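Cfl (Pectobacterium brasiliense, PDB 7A9J) probably activates carboxylic acids with ATP for ligation, and here holds an oxo-indene carboxylic acid in its pocket. Local coordinates at residues Val210-Val215 with Pro362-Lys367; Gln331-Gln336 with Gly340-Tyr345. The protein carries 1 engineered substitution. One frame throughout, in Å; residues are numbered along the deposited sequence.

Contact 1: residues Val210-Val215 with Pro362-Lys367; sequences VNLTKV and PGVEIK
The C-terminal part of helix 203-214 faces the loop that leads into strand 365-368, and the backbones come closest at Leu212 and Pro362, whose CA atoms are 7.1 Å apart. This is helix-on-loop packing within the AMP-binding fold. It is small, burying 157 Å² in all, and it is made mainly by apolar side chains.

Leu212 reaches across with one methyl. Its CG lies beside the backbone N, chi1 -71°, and this carries CD2 out from the helix toward the loop. There Leu212 CD2 sits 3.6 Å from Pro362 O, a packing contact with a backbone carbonyl. The same methyl, Leu212 CD2, meets Val364 CG2 at 3.8 Å, and the two side chains cross at about a right angle. Val364 also packs on Ile380 of strand 376-381 and on Val343 of strand 342-346.

Val215 makes the outer edge of the contact, where Pro362 is exposed. The valine and the proline reach toward each other. Both valine methyls take part: Val215 CG1 and CG2 each lie 4.2 Å from Pro362 CD.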
ATOM      1  N   VAL A 210     -13.530  -1.947   3.382  1.00 25.38           N
ATOM      2  CA  VAL A 210     -13.335  -1.055   4.515  1.00 25.49           C
ATOM      3  C   VAL A 210     -13.391  -1.839   5.819  1.00 23.83           C
ATOM      4  O   VAL A 210     -12.619  -1.569   6.763  1.00 25.29           O
ATOM      5  CB  VAL A 210     -14.410   0.068   4.489  1.00 24.14           C
ATOM      6  CG1 VAL A 210     -14.372   0.824   5.799  1.00 27.47           C
ATOM      7  CG2 VAL A 210     -14.051   1.045   3.303  1.00 27.37           C
ATOM      8  N   ASN A 211     -14.309  -2.813   5.895  1.00 24.56           N
ATOM      9  CA  ASN A 211     -14.418  -3.653   7.094  1.00 27.87           C
ATOM     10  C   ASN A 211     -13.124  -4.458   7.338  1.00 26.94           C
ATOM     11  O   ASN A 211     -12.687  -4.571   8.501  1.00 26.80           O
ATOM     12  CB  ASN A 211     -15.597  -4.618   6.985  1.00 29.27           C
ATOM     13  CG  ASN A 211     -16.952  -3.925   7.203  1.00 31.15           C
ATOM     14  OD1 ASN A 211     -17.015  -2.800   7.677  1.00 34.16           O
ATOM     15  ND2 ASN A 211     -18.029  -4.613   6.846  1.00 39.46           N
ATOM     16  N   LEU A 212     -12.482  -4.944   6.275  1.00 28.19           N
ATOM     17  CA  LEU A 212     -11.154  -5.557   6.434  1.00 27.38           C
ATOM     18  C   LEU A 212     -10.170  -4.515   6.951  1.00 27.93           C
ATOM     19  O   LEU A 212      -9.393  -4.773   7.883  1.00 27.00           O
ATOM     20  CB  LEU A 212     -10.624  -6.114   5.113  1.00 25.88           C
ATOM     21  CG  LEU A 212     -11.369  -7.371   4.641  1.00 29.08           C
ATOM     22  CD1 LEU A 212     -11.105  -7.601   3.158  1.00 32.39           C
ATOM     23  CD2 LEU A 212     -10.880  -8.616   5.493  1.00 29.85           C
ATOM     24  N   THR A 213     -10.184  -3.328   6.348  1.00 25.19           N
ATOM     25  CA  THR A 213      -9.184  -2.329   6.706  1.00 25.08           C
ATOM     26  C   THR A 213      -9.358  -1.851   8.149  1.00 22.42           C
ATOM     27  O   THR A 213      -8.368  -1.569   8.829  1.00 24.42           O
ATOM     28  CB  THR A 213      -9.292  -1.133   5.720  1.00 26.30           C
ATOM     29  OG1 THR A 213      -9.190  -1.695   4.379  1.00 26.30           O
ATOM     30  CG2 THR A 213      -8.138  -0.170   5.964  1.00 24.74           C
ATOM     31  N   LYS A 214     -10.609  -1.690   8.593  1.00 25.15           N
ATOM     32  CA  LYS A 214     -10.871  -1.246   9.969  1.00 26.78           C
ATOM     33  C   LYS A 214     -10.127  -2.083  10.994  1.00 28.99           C
ATOM     34  O   LYS A 214      -9.584  -1.518  11.951  1.00 27.05           O
ATOM     35  CB  LYS A 214     -12.367  -1.309  10.309  1.00 27.10           C
ATOM     36  CG  LYS A 214     -13.110  -0.105   9.740  1.00 28.74           C
ATOM     37  CD  LYS A 214     -14.662  -0.326   9.881  1.00 40.59           C
ATOM     38  CE  LYS A 214     -15.166  -0.581  11.260  1.00 59.15           C
ATOM     39  NZ  LYS A 214     -16.700  -0.518  11.208  1.00 53.74           N
ATOM     40  N   VAL A 215     -10.049  -3.420  10.776  1.00 25.47           N
ATOM     41  CA  VAL A 215      -9.358  -4.358  11.701  1.00 26.63           C
ATOM     42  C   VAL A 215      -7.862  -4.063  11.791  1.00 26.17           C
ATOM     43  O   VAL A 215      -7.209  -4.474  12.753  1.00 29.49           O
ATOM     44  CB  VAL A 215      -9.600  -5.865  11.241  1.00 27.21           C
ATOM     45  CG1 VAL A 215      -8.913  -6.886  12.193  1.00 35.96           C
ATOM     46  CG2 VAL A 215     -11.089  -6.105  11.207  1.00 39.10           C
ATOM     47  N   PRO A 362     -10.622 -11.306   9.297  1.00 29.84           N
ATOM     48  CA  PRO A 362     -11.919 -12.008   9.395  1.00 33.28           C
ATOM     49  C   PRO A 362     -12.563 -12.235   8.034  1.00 28.38           C
ATOM     50  O   PRO A 362     -12.552 -11.362   7.164  1.00 33.80           O
ATOM     51  CB  PRO A 362     -12.769 -11.090  10.291  1.00 32.72           C
ATOM     52  CG  PRO A 362     -11.754 -10.325  11.111  1.00 32.86           C
ATOM     53  CD  PRO A 362     -10.581 -10.096  10.159  1.00 30.37           C
ATOM     54  N   GLY A 363     -13.035 -13.479   7.838  1.00 31.27           N
ATOM     55  CA  GLY A 363     -13.655 -13.891   6.595  1.00 37.62           C
ATOM     56  C   GLY A 363     -12.684 -14.283   5.501  1.00 33.20           C
ATOM     57  O   GLY A 363     -13.119 -14.787   4.462  1.00 34.69           O
ATOM     58  N   VAL A 364     -11.398 -13.993   5.659  1.00 29.80           N
ATOM     59  CA  VAL A 364     -10.420 -14.350   4.641  1.00 30.02           C
ATOM     60  C   VAL A 364     -10.168 -15.859   4.707  1.00 32.06           C
ATOM     61  O   VAL A 364     -10.002 -16.436   5.797  1.00 32.43           O
ATOM     62  CB  VAL A 364      -9.120 -13.541   4.844  1.00 30.16           C
ATOM     63  CG1 VAL A 364      -7.998 -13.991   3.889  1.00 28.91           C
ATOM     64  CG2 VAL A 364      -9.392 -12.036   4.621  1.00 28.41           C
ATOM     65  N   GLU A 365     -10.221 -16.517   3.549  1.00 31.27           N
ATOM     66  CA  GLU A 365      -9.927 -17.944   3.453  1.00 34.19           C
ATOM     67  C   GLU A 365      -8.585 -18.131   2.786  1.00 34.40           C
ATOM     68  O   GLU A 365      -8.286 -17.445   1.810  1.00 35.30           O
ATOM     69  CB  GLU A 365     -10.992 -18.671   2.623  1.00 36.47           C
ATOM     70  CG  GLU A 365     -12.450 -18.322   2.999  1.00 44.93           C
ATOM     71  CD  GLU A 365     -13.390 -18.762   1.892  1.00 45.24           C
ATOM     72  OE1 GLU A 365     -13.610 -19.997   1.781  1.00 64.61           O
ATOM     73  OE2 GLU A 365     -13.836 -17.907   1.098  1.00 57.39           O
ATOM     74  N   ILE A 366      -7.787 -19.082   3.277  1.00 35.99           N
ATOM     75  CA  ILE A 366      -6.516 -19.312   2.601  1.00 35.62           C
ATOM     76  C   ILE A 366      -6.411 -20.780   2.293  1.00 40.66           C
ATOM     77  O   ILE A 366      -7.042 -21.618   2.952  1.00 39.85           O
ATOM     78  CB  ILE A 366      -5.278 -18.843   3.408  1.00 36.21           C
ATOM     79  CG1 ILE A 366      -5.121 -19.635   4.691  1.00 39.21           C
ATOM     80  CG2 ILE A 366      -5.318 -17.293   3.704  1.00 34.81           C
ATOM     81  CD1 ILE A 366      -3.705 -19.812   5.011  1.00 51.50           C
ATOM     82  N   LYS A 367      -5.643 -21.085   1.248  1.00 36.78           N
ATOM     83  CA  LYS A 367      -5.257 -22.442   0.952  1.00 40.38           C
ATOM     84  C   LYS A 367      -3.771 -22.425   0.641  1.00 39.34           C
ATOM     85  O   LYS A 367      -3.263 -21.495   0.005  1.00 42.19           O
ATOM     86  CB  LYS A 367      -6.083 -23.023  -0.218  1.00 45.06           C
ATOM     87  CG  LYS A 367      -5.476 -24.223  -0.911  1.00 58.94           C
ATOM     88  CD  LYS A 367      -6.507 -24.926  -1.799  1.00 65.05           C
ATOM     89  CE  LYS A 367      -7.304 -23.910  -2.624  1.00 63.45           C
ATOM     90  NZ  LYS A 367      -8.199 -24.608  -3.599  1.00 72.13           N
TER

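Contact 2: residues Gln331-Gln336 with Gly340-Tyr345; sequences QSSYGQ and GGPVIY. With R4Z (6-ethyl-1-oxidanylidene-indene-4-carboxylic acid), chain B.
Ser333 has OG anti to its backbone N, chi1 -177°, which sets the hydroxyl beside Pro342 and lets it donate to O01 of the bound R4Z at 2.7 Å. Pro342 CB packs against that ketone oxygen, R4Z O01, at 3.3 Å. Here the ketone is gripped by one hydrogen bond, with the proline ring alongside. Gly335 and Gln336 touch the ligand further along, with Gln336 C 3.3 Å from R4Z C13 of the ethyl group.

Tyr345 CG is also anti to the backbone N, chi1 169°, which points the ring toward Gln331. Tyr345 OH donates to Gln331 OE1 at 2.6 Å. The donor stands above the amide's carbonyl plane, 45° out of it, while OE1 lies at the ring edge. Asn218 is a second partner of this hydroxyl. Ser332 O approaches the same ring at the edge, 3.3 Å from Tyr345 CD1.

The two strands form an antiparallel beta hairpin with a classic beta bulge. Val343 and Ile344 both face Tyr334, and Tyr334 O accepts from Val343 N at 2.9 Å and from Ile344 N at 3.2 Å. Tyr334 N returns a bond to Ile344 O.

On the face opposite Ser333 and Tyr345, the Tyr334 and Ile344 side chains lie side by side, pointing the same way. Val343 CG2 comes to the edge of the Tyr334 ring. Tyr334 OH is hydrogen-bonded to Asp408. Lower on the same ring, Tyr334 CD1 packs on Ile344 CD1 at 4.0 Å.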
ATOM      1  N   GLN A 331       4.032  -3.055  12.387  1.00 26.76           N
ATOM      2  CA  GLN A 331       2.980  -3.951  11.960  1.00 25.32           C
ATOM      3  C   GLN A 331       3.075  -4.044  10.450  1.00 22.33           C
ATOM      4  O   GLN A 331       3.675  -3.184   9.813  1.00 27.18           O
ATOM      5  CB  GLN A 331       1.595  -3.424  12.399  1.00 26.15           C
ATOM      6  CG  GLN A 331       1.591  -3.202  13.914  1.00 26.31           C
ATOM      7  CD  GLN A 331       0.185  -2.895  14.462  1.00 29.90           C
ATOM      8  OE1 GLN A 331      -0.753  -2.762  13.698  1.00 29.91           O
ATOM      9  NE2 GLN A 331       0.054  -2.892  15.766  1.00 31.51           N
ATOM     10  N   SER A 332       2.381  -5.007   9.878  1.00 26.61           N
ATOM     11  CA  SER A 332       2.327  -5.009   8.427  1.00 28.81           C
ATOM     12  C   SER A 332       0.948  -5.416   7.954  1.00 23.09           C
ATOM     13  O   SER A 332       0.188  -6.081   8.644  1.00 28.68           O
ATOM     14  CB  SER A 332       3.413  -5.960   7.786  1.00 31.99           C
ATOM     15  OG  SER A 332       3.250  -7.292   8.265  1.00 32.51           O
ATOM     16  N   SER A 333       0.670  -5.015   6.712  1.00 26.76           N
ATOM     17  CA  SER A 333      -0.581  -5.341   6.069  1.00 24.02           C
ATOM     18  C   SER A 333      -0.245  -5.885   4.694  1.00 24.76           C
ATOM     19  O   SER A 333       0.699  -5.434   4.052  1.00 28.53           O
ATOM     20  CB  SER A 333      -1.481  -4.040   6.007  1.00 22.85           C
ATOM     21  OG  SER A 333      -2.746  -4.368   5.447  1.00 30.42           O
ATOM     22  N   TYR A 334      -0.951  -6.911   4.292  1.00 27.47           N
ATOM     23  CA  TYR A 334      -0.656  -7.590   3.048  1.00 27.20           C
ATOM     24  C   TYR A 334      -1.958  -7.651   2.282  1.00 25.70           C
ATOM     25  O   TYR A 334      -2.938  -8.182   2.788  1.00 28.53           O
ATOM     26  CB  TYR A 334      -0.126  -8.983   3.352  1.00 26.05           C
ATOM     27  CG  TYR A 334       0.111  -9.943   2.195  1.00 30.49           C
ATOM     28  CD1 TYR A 334      -0.945 -10.624   1.584  1.00 31.34           C
ATOM     29  CD2 TYR A 334       1.407 -10.244   1.784  1.00 32.28           C
ATOM     30  CE1 TYR A 334      -0.692 -11.595   0.575  1.00 33.43           C
ATOM     31  CE2 TYR A 334       1.647 -11.159   0.751  1.00 31.12           C
ATOM     32  CZ  TYR A 334       0.595 -11.849   0.175  1.00 34.38           C
ATOM     33  OH  TYR A 334       0.853 -12.807  -0.838  1.00 36.35           O
ATOM     34  N   GLY A 335      -1.971  -7.128   1.073  1.00 27.87           N
ATOM     35  CA  GLY A 335      -3.232  -7.128   0.349  1.00 32.27           C
ATOM     36  C   GLY A 335      -3.011  -6.574  -1.035  1.00 31.38           C
ATOM     37  O   GLY A 335      -1.911  -6.120  -1.388  1.00 30.59           O
ATOM     38  N   GLN A 336      -4.080  -6.636  -1.828  1.00 30.10           N
ATOM     39  CA  GLN A 336      -3.973  -6.100  -3.180  1.00 31.52           C
ATOM     40  C   GLN A 336      -5.378  -5.799  -3.694  1.00 30.64           C
ATOM     41  O   GLN A 336      -6.383  -6.314  -3.189  1.00 33.78           O
ATOM     42  CB  GLN A 336      -3.258  -7.072  -4.125  1.00 35.30           C
ATOM     43  CG  GLN A 336      -3.968  -8.386  -4.282  1.00 39.56           C
ATOM     44  CD  GLN A 336      -3.105  -9.400  -5.071  1.00 43.88           C
ATOM     45  OE1 GLN A 336      -2.367 -10.185  -4.480  1.00 50.29           O
ATOM     46  NE2 GLN A 336      -3.164  -9.341  -6.396  1.00 45.89           N
ATOM     47  N   GLY A 340      -9.773  -6.919  -3.087  1.00 31.38           N
ATOM     48  CA  GLY A 340     -10.671  -5.945  -2.444  1.00 33.85           C
ATOM     49  C   GLY A 340      -9.971  -5.038  -1.452  1.00 39.32           C
ATOM     50  O   GLY A 340      -9.992  -3.805  -1.586  1.00 34.27           O
ATOM     51  N   GLY A 341      -9.288  -5.630  -0.500  1.00 32.98           N
ATOM     52  CA  GLY A 341      -8.578  -4.896   0.504  1.00 31.08           C
ATOM     53  C   GLY A 341      -7.422  -5.674   1.123  1.00 32.49           C
ATOM     54  O   GLY A 341      -6.969  -6.659   0.594  1.00 31.39           O
ATOM     55  N   PRO A 342      -6.916  -5.176   2.231  1.00 27.15           N
ATOM     56  CA  PRO A 342      -6.003  -5.963   3.080  1.00 26.98           C
ATOM     57  C   PRO A 342      -6.632  -7.318   3.406  1.00 27.60           C
ATOM     58  O   PRO A 342      -7.817  -7.419   3.780  1.00 29.02           O
ATOM     59  CB  PRO A 342      -5.889  -5.122   4.369  1.00 26.07           C
ATOM     60  CG  PRO A 342      -6.403  -3.729   3.927  1.00 29.48           C
ATOM     61  CD  PRO A 342      -7.534  -4.058   2.970  1.00 30.55           C
ATOM     62  N   VAL A 343      -5.804  -8.371   3.369  1.00 26.39           N
ATOM     63  CA  VAL A 343      -6.342  -9.674   3.751  1.00 28.95           C
ATOM     64  C   VAL A 343      -5.560 -10.360   4.851  1.00 28.26           C
ATOM     65  O   VAL A 343      -6.081 -11.280   5.471  1.00 27.67           O
ATOM     66  CB  VAL A 343      -6.422 -10.617   2.523  1.00 28.37           C
ATOM     67  CG1 VAL A 343      -7.526 -10.053   1.568  1.00 30.71           C
ATOM     68  CG2 VAL A 343      -5.060 -10.741   1.796  1.00 27.41           C
ATOM     69  N   ILE A 344      -4.299 -10.023   5.044  1.00 26.74           N
ATOM     70  CA  ILE A 344      -3.472 -10.657   6.058  1.00 28.84           C
ATOM     71  C   ILE A 344      -2.782  -9.538   6.827  1.00 27.42           C
ATOM     72  O   ILE A 344      -2.276  -8.585   6.229  1.00 29.37           O
ATOM     73  CB  ILE A 344      -2.458 -11.640   5.421  1.00 26.08           C
ATOM     74  CG1 ILE A 344      -3.205 -12.829   4.840  1.00 28.50           C
ATOM     75  CG2 ILE A 344      -1.480 -12.123   6.498  1.00 29.26           C
ATOM     76  CD1 ILE A 344      -2.365 -13.692   3.796  1.00 31.39           C
ATOM     77  N   TYR A 345      -2.796  -9.646   8.138  1.00 24.86           N
ATOM     78  CA  TYR A 345      -2.354  -8.567   8.989  1.00 26.23           C
ATOM     79  C   TYR A 345      -1.420  -9.090  10.055  1.00 27.89           C
ATOM     80  O   TYR A 345      -1.743 -10.067  10.732  1.00 25.43           O
ATOM     81  CB  TYR A 345      -3.594  -7.928   9.582  1.00 23.58           C
ATOM     82  CG  TYR A 345      -3.385  -6.941  10.708  1.00 27.04           C
ATOM     83  CD1 TYR A 345      -2.477  -5.909  10.601  1.00 27.67           C
ATOM     84  CD2 TYR A 345      -4.138  -7.058  11.875  1.00 28.56           C
ATOM     85  CE1 TYR A 345      -2.289  -4.975  11.652  1.00 31.39           C
ATOM     86  CE2 TYR A 345      -3.964  -6.155  12.945  1.00 26.36           C
ATOM     87  CZ  TYR A 345      -3.035  -5.112  12.815  1.00 30.06           C
ATOM     88  OH  TYR A 345      -2.899  -4.218  13.859  1.00 29.08           O
TER
HETATM   89  C13 R4Z B 601      -5.902  -3.167  -1.806  1.00 34.62           C
HETATM   90  C15 R4Z B 601      -4.242  -3.492   0.085  1.00 31.29           C
HETATM   91  C02 R4Z B 601      -2.439  -3.659   1.950  1.00 31.18           C
HETATM   92  C03 R4Z B 601      -1.114  -3.299   2.190  1.00 30.13           C
HETATM   93  C04 R4Z B 601      -0.619  -2.709   0.869  1.00 32.58           C
HETATM   94  C05 R4Z B 601      -2.996  -3.331   0.668  1.00 26.85           C
HETATM   95  C06 R4Z B 601      -1.947  -2.714  -0.061  1.00 30.71           C
HETATM   96  C07 R4Z B 601      -2.215  -2.262  -1.347  1.00 33.43           C
HETATM   97  C08 R4Z B 601      -1.094  -1.589  -2.157  1.00 42.23           C
HETATM   98  C11 R4Z B 601      -3.486  -2.395  -1.905  1.00 34.91           C
HETATM   99  C12 R4Z B 601      -4.524  -3.012  -1.196  1.00 31.85           C
HETATM  100  C14 R4Z B 601      -6.687  -1.826  -1.740  1.00 31.87           C
HETATM  101  O01 R4Z B 601      -3.088  -4.227   2.790  1.00 30.09           O
HETATM  102  O09 R4Z B 601      -1.432  -0.941  -3.183  1.00 53.64           O
HETATM  103  O10 R4Z B 601       0.134  -1.680  -1.837  1.00 41.12           O

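How the contacts relate
Contact 2 is nested along the chain inside the loop closed by contact 1: 210-215 comes first, then the hairpin strands, then 362-367. Their centres are about 8 Å apart. Both belong to the AMP-binding part of the enzyme, and they touch directly. Thr213 OG1 packs on Pro342 CD, and Leu212 CD1 lies against Pro342 O. Val364 CG2 also meets Val343 O. Strand 342-346 is therefore the shared element, with helix 203-214 and the 362-367 loop both against it. Contact 2 lines the R4Z pocket itself. In contact 1 the nearest approach noted is that of the Leu212 side chain, about 8 Å from the ligand.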